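Local atomic coordinates of citrate lyase subunit beta-like protein (Mycobacterium tuberculosis H37Rv, PDB entry 6AS5), a protein that probably acts as a magnesium-dependent carbon–carbon lyase of the HpcH/HpaI aldolase family and may play a role in fatty acid biosynthesis. Residues V38-L43 against R68-I73. Sequence-based numbering, arbitrary orientation.
Sequences VVILDL and RTVVRI. With COA (coenzyme A), chain E; AAE (acetoacetic acid), chain F.
Two neighbouring strands of a TIM barrel end here in a two-pronged salt bridge, in which R72 holds D42 along the flank of its guanidinium while the same group reaches bound acetoacetic acid. R72 NE meets D42 OD1 at 2.8 Å in a nearly straight bond, and R72 NH2 meets D42 OD2 at 3.0 Å with more bend. The fit is not coplanar: the carboxylate and guanidinium planes stand 66° apart, and both oxygens are approached from above the carboxylate plane. Each side chain leaves with CG anti to its own backbone N (chi1 -176° for D42, -174° for R72), which lays the two alongside each other, and a bend at chi3 then turns the guanidinium toward the acid. D42 OD1 also accepts from E44 N and OD2 from G46 N, which probably steadies the carboxylate and, through it, R72.

The case illustrates how a (beta/alpha)8 barrel builds its active site on the C-terminal ends of its strands. Strands 38-42 and 69-72, joined through helix 52-61 in a beta-alpha-beta crossover, run parallel in register, and five backbone hydrogen bonds tie them together, from V39 N to R68 O at 3.0 Å through to L43 N on R72 O. I40 and V70 lie on the same face as the ion pair, I40 CG2 also packing against R72 CB. L41, T69 and V71 occupy the other face, which helices cover: V71 touches L59 and L88, and L43 CD1 rests 3.9 Å from V71 CG1.

R72, a substrate-binding residue, lies close to the magnesium ion. The C2P carbon of coenzyme A sits over one guanidinium face, and at the edge, near the guanidinium plane, R72 NH1 makes a weak hydrogen bond of 2.7 Å to O8 of acetoacetic acid.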
# COMPACT_ATOMS: atom_id res chain seq x y z
N VAL A 38 5.33 26.54 -12.66
CA VAL A 38 3.89 26.69 -12.79
C VAL A 38 3.36 27.23 -11.48
O VAL A 38 3.79 26.80 -10.41
CB VAL A 38 3.23 25.33 -13.06
CG1 VAL A 38 1.72 25.45 -12.89
CG2 VAL A 38 3.58 24.84 -14.45
N VAL A 39 2.43 28.17 -11.56
CA VAL A 39 1.82 28.72 -10.36
C VAL A 39 0.42 28.15 -10.23
O VAL A 39 -0.32 28.07 -11.22
CB VAL A 39 1.72 30.25 -10.44
CG1 VAL A 39 0.84 30.78 -9.32
CG2 VAL A 39 3.11 30.87 -10.39
N ILE A 40 0.07 27.74 -9.02
CA ILE A 40 -1.31 27.36 -8.73
C ILE A 40 -1.95 28.47 -7.92
O ILE A 40 -1.63 28.65 -6.74
CB ILE A 40 -1.40 26.08 -7.89
CG1 ILE A 40 -0.48 25.00 -8.47
CG2 ILE A 40 -2.86 25.65 -7.79
CD1 ILE A 40 -0.23 23.81 -7.54
N LEU A 41 -2.81 29.24 -8.58
CA LEU A 41 -3.65 30.23 -7.91
C LEU A 41 -4.76 29.52 -7.15
O LEU A 41 -5.54 28.76 -7.72
CB LEU A 41 -4.24 31.22 -8.93
CG LEU A 41 -3.16 32.05 -9.61
CD1 LEU A 41 -3.78 33.07 -10.53
CD2 LEU A 41 -2.26 32.74 -8.56
N ASP A 42 -4.83 29.77 -5.84
CA ASP A 42 -5.73 28.99 -4.99
C ASP A 42 -6.98 29.74 -4.55
O ASP A 42 -6.89 30.81 -3.97
CB ASP A 42 -4.98 28.50 -3.75
CG ASP A 42 -5.84 27.60 -2.88
OD1 ASP A 42 -6.74 26.93 -3.44
OD2 ASP A 42 -5.62 27.57 -1.65
N LEU A 43 -8.14 29.17 -4.84
CA LEU A 43 -9.41 29.67 -4.32
C LEU A 43 -9.91 28.85 -3.13
O LEU A 43 -10.88 29.23 -2.47
CB LEU A 43 -10.48 29.71 -5.41
CG LEU A 43 -10.24 30.64 -6.61
CD1 LEU A 43 -11.14 30.25 -7.76
CD2 LEU A 43 -10.46 32.11 -6.24
N ARG A 68 1.02 28.63 -17.92
CA ARG A 68 1.90 28.28 -16.81
C ARG A 68 1.19 28.52 -15.49
O ARG A 68 1.81 28.66 -14.43
CB ARG A 68 3.20 29.08 -16.87
CG ARG A 68 4.10 28.75 -18.07
CD ARG A 68 4.76 27.37 -17.94
NE ARG A 68 5.71 27.10 -19.02
CZ ARG A 68 5.60 26.09 -19.88
NH1 ARG A 68 4.58 25.24 -19.81
NH2 ARG A 68 6.52 25.93 -20.83
N THR A 69 -0.13 28.56 -15.56
CA THR A 69 -0.93 28.79 -14.37
C THR A 69 -2.10 27.82 -14.30
O THR A 69 -2.81 27.59 -15.28
CB THR A 69 -1.47 30.23 -14.33
OG1 THR A 69 -0.39 31.15 -14.54
CG2 THR A 69 -2.13 30.51 -12.98
N VAL A 70 -2.27 27.24 -13.12
CA VAL A 70 -3.39 26.37 -12.80
C VAL A 70 -4.17 27.02 -11.68
O VAL A 70 -3.57 27.65 -10.82
CB VAL A 70 -2.89 25.01 -12.29
CG1 VAL A 70 -4.06 24.15 -11.77
CG2 VAL A 70 -2.13 24.31 -13.40
N VAL A 71 -5.49 26.88 -11.69
CA VAL A 71 -6.31 27.45 -10.62
C VAL A 71 -6.95 26.34 -9.80
O VAL A 71 -7.76 25.58 -10.31
CB VAL A 71 -7.45 28.35 -11.16
CG1 VAL A 71 -8.29 28.87 -10.01
CG2 VAL A 71 -6.89 29.51 -11.99
N ARG A 72 -6.60 26.25 -8.52
CA ARG A 72 -7.28 25.31 -7.64
C ARG A 72 -8.64 25.87 -7.23
O ARG A 72 -8.73 26.87 -6.51
CB ARG A 72 -6.46 24.98 -6.39
CG ARG A 72 -7.13 23.88 -5.53
CD ARG A 72 -6.20 23.31 -4.46
NE ARG A 72 -6.20 24.16 -3.29
CZ ARG A 72 -5.80 23.78 -2.07
NH1 ARG A 72 -5.36 22.55 -1.84
NH2 ARG A 72 -5.86 24.66 -1.08
N ILE A 73 -9.70 25.23 -7.72
CA ILE A 73 -11.05 25.66 -7.37
C ILE A 73 -11.48 24.92 -6.11
O ILE A 73 -10.68 24.24 -5.48
CB ILE A 73 -12.05 25.40 -8.52
CG1 ILE A 73 -12.19 23.90 -8.82
CG2 ILE A 73 -11.62 26.14 -9.79
CD1 ILE A 73 -13.05 23.62 -10.05
N1A COA E . 3.60 33.06 -3.35
C2A COA E . 4.29 34.15 -3.74
N3A COA E . 5.18 34.75 -2.93
C4A COA E . 5.40 34.27 -1.68
C5A COA E . 4.70 33.14 -1.24
C6A COA E . 3.79 32.54 -2.12
N6A COA E . 3.04 31.33 -1.66
N7A COA E . 5.11 32.88 0.02
C8A COA E . 6.03 33.81 0.36
N9A COA E . 6.20 34.65 -0.67
C1B COA E . 7.10 35.77 -0.72
C2B COA E . 6.66 36.96 -0.01
O2B COA E . 5.97 37.78 -0.87
C3B COA E . 7.90 37.61 0.33
O3B COA E . 8.34 38.24 -0.82
P3B COA E . 9.08 39.59 -0.70
O7A COA E . 9.90 39.60 0.58
O8A COA E . 8.06 40.70 -0.69
O9A COA E . 10.03 39.76 -1.88
C4B COA E . 8.80 36.50 0.64
O4B COA E . 8.30 35.39 -0.13
C5B COA E . 8.80 36.19 2.06
O5B COA E . 7.63 35.78 2.65
P1A COA E . 7.61 35.15 4.06
O1A COA E . 7.71 36.24 5.07
O2A COA E . 8.75 34.18 4.21
O3A COA E . 6.29 34.36 4.27
P2A COA E . 4.94 35.10 4.60
O4A COA E . 4.73 35.17 6.09
O5A COA E . 4.93 36.44 3.95
O6A COA E . 3.78 34.24 4.02
CBP COA E . 2.56 32.18 3.71
CCP COA E . 3.77 32.89 4.31
CDP COA E . 1.30 32.99 4.01
CEP COA E . 2.43 30.76 4.22
CAP COA E . 2.84 32.13 2.20
OAP COA E . 4.04 31.45 2.06
C9P COA E . 1.78 31.36 1.43
O9P COA E . 0.72 31.89 1.12
N8P COA E . 2.07 30.00 1.12
C7P COA E . 1.13 29.14 0.40
C6P COA E . -0.25 29.04 0.98
C5P COA E . -1.23 28.28 0.12
O5P COA E . -1.47 28.62 -1.04
N4P COA E . -1.88 27.13 0.69
C3P COA E . -2.80 26.44 -0.17
C2P COA E . -2.37 25.03 -0.52
S1P COA E . -1.36 24.20 0.71
O1 AAE F . -2.62 17.90 2.44
C2 AAE F . -3.39 18.84 2.09
O3 AAE F . -4.63 18.74 2.29
C4 AAE F . -2.81 20.07 1.45
C5 AAE F . -3.17 20.43 0.04
O8 AAE F . -4.33 20.59 -0.29
C9 AAE F . -2.09 20.62 -0.97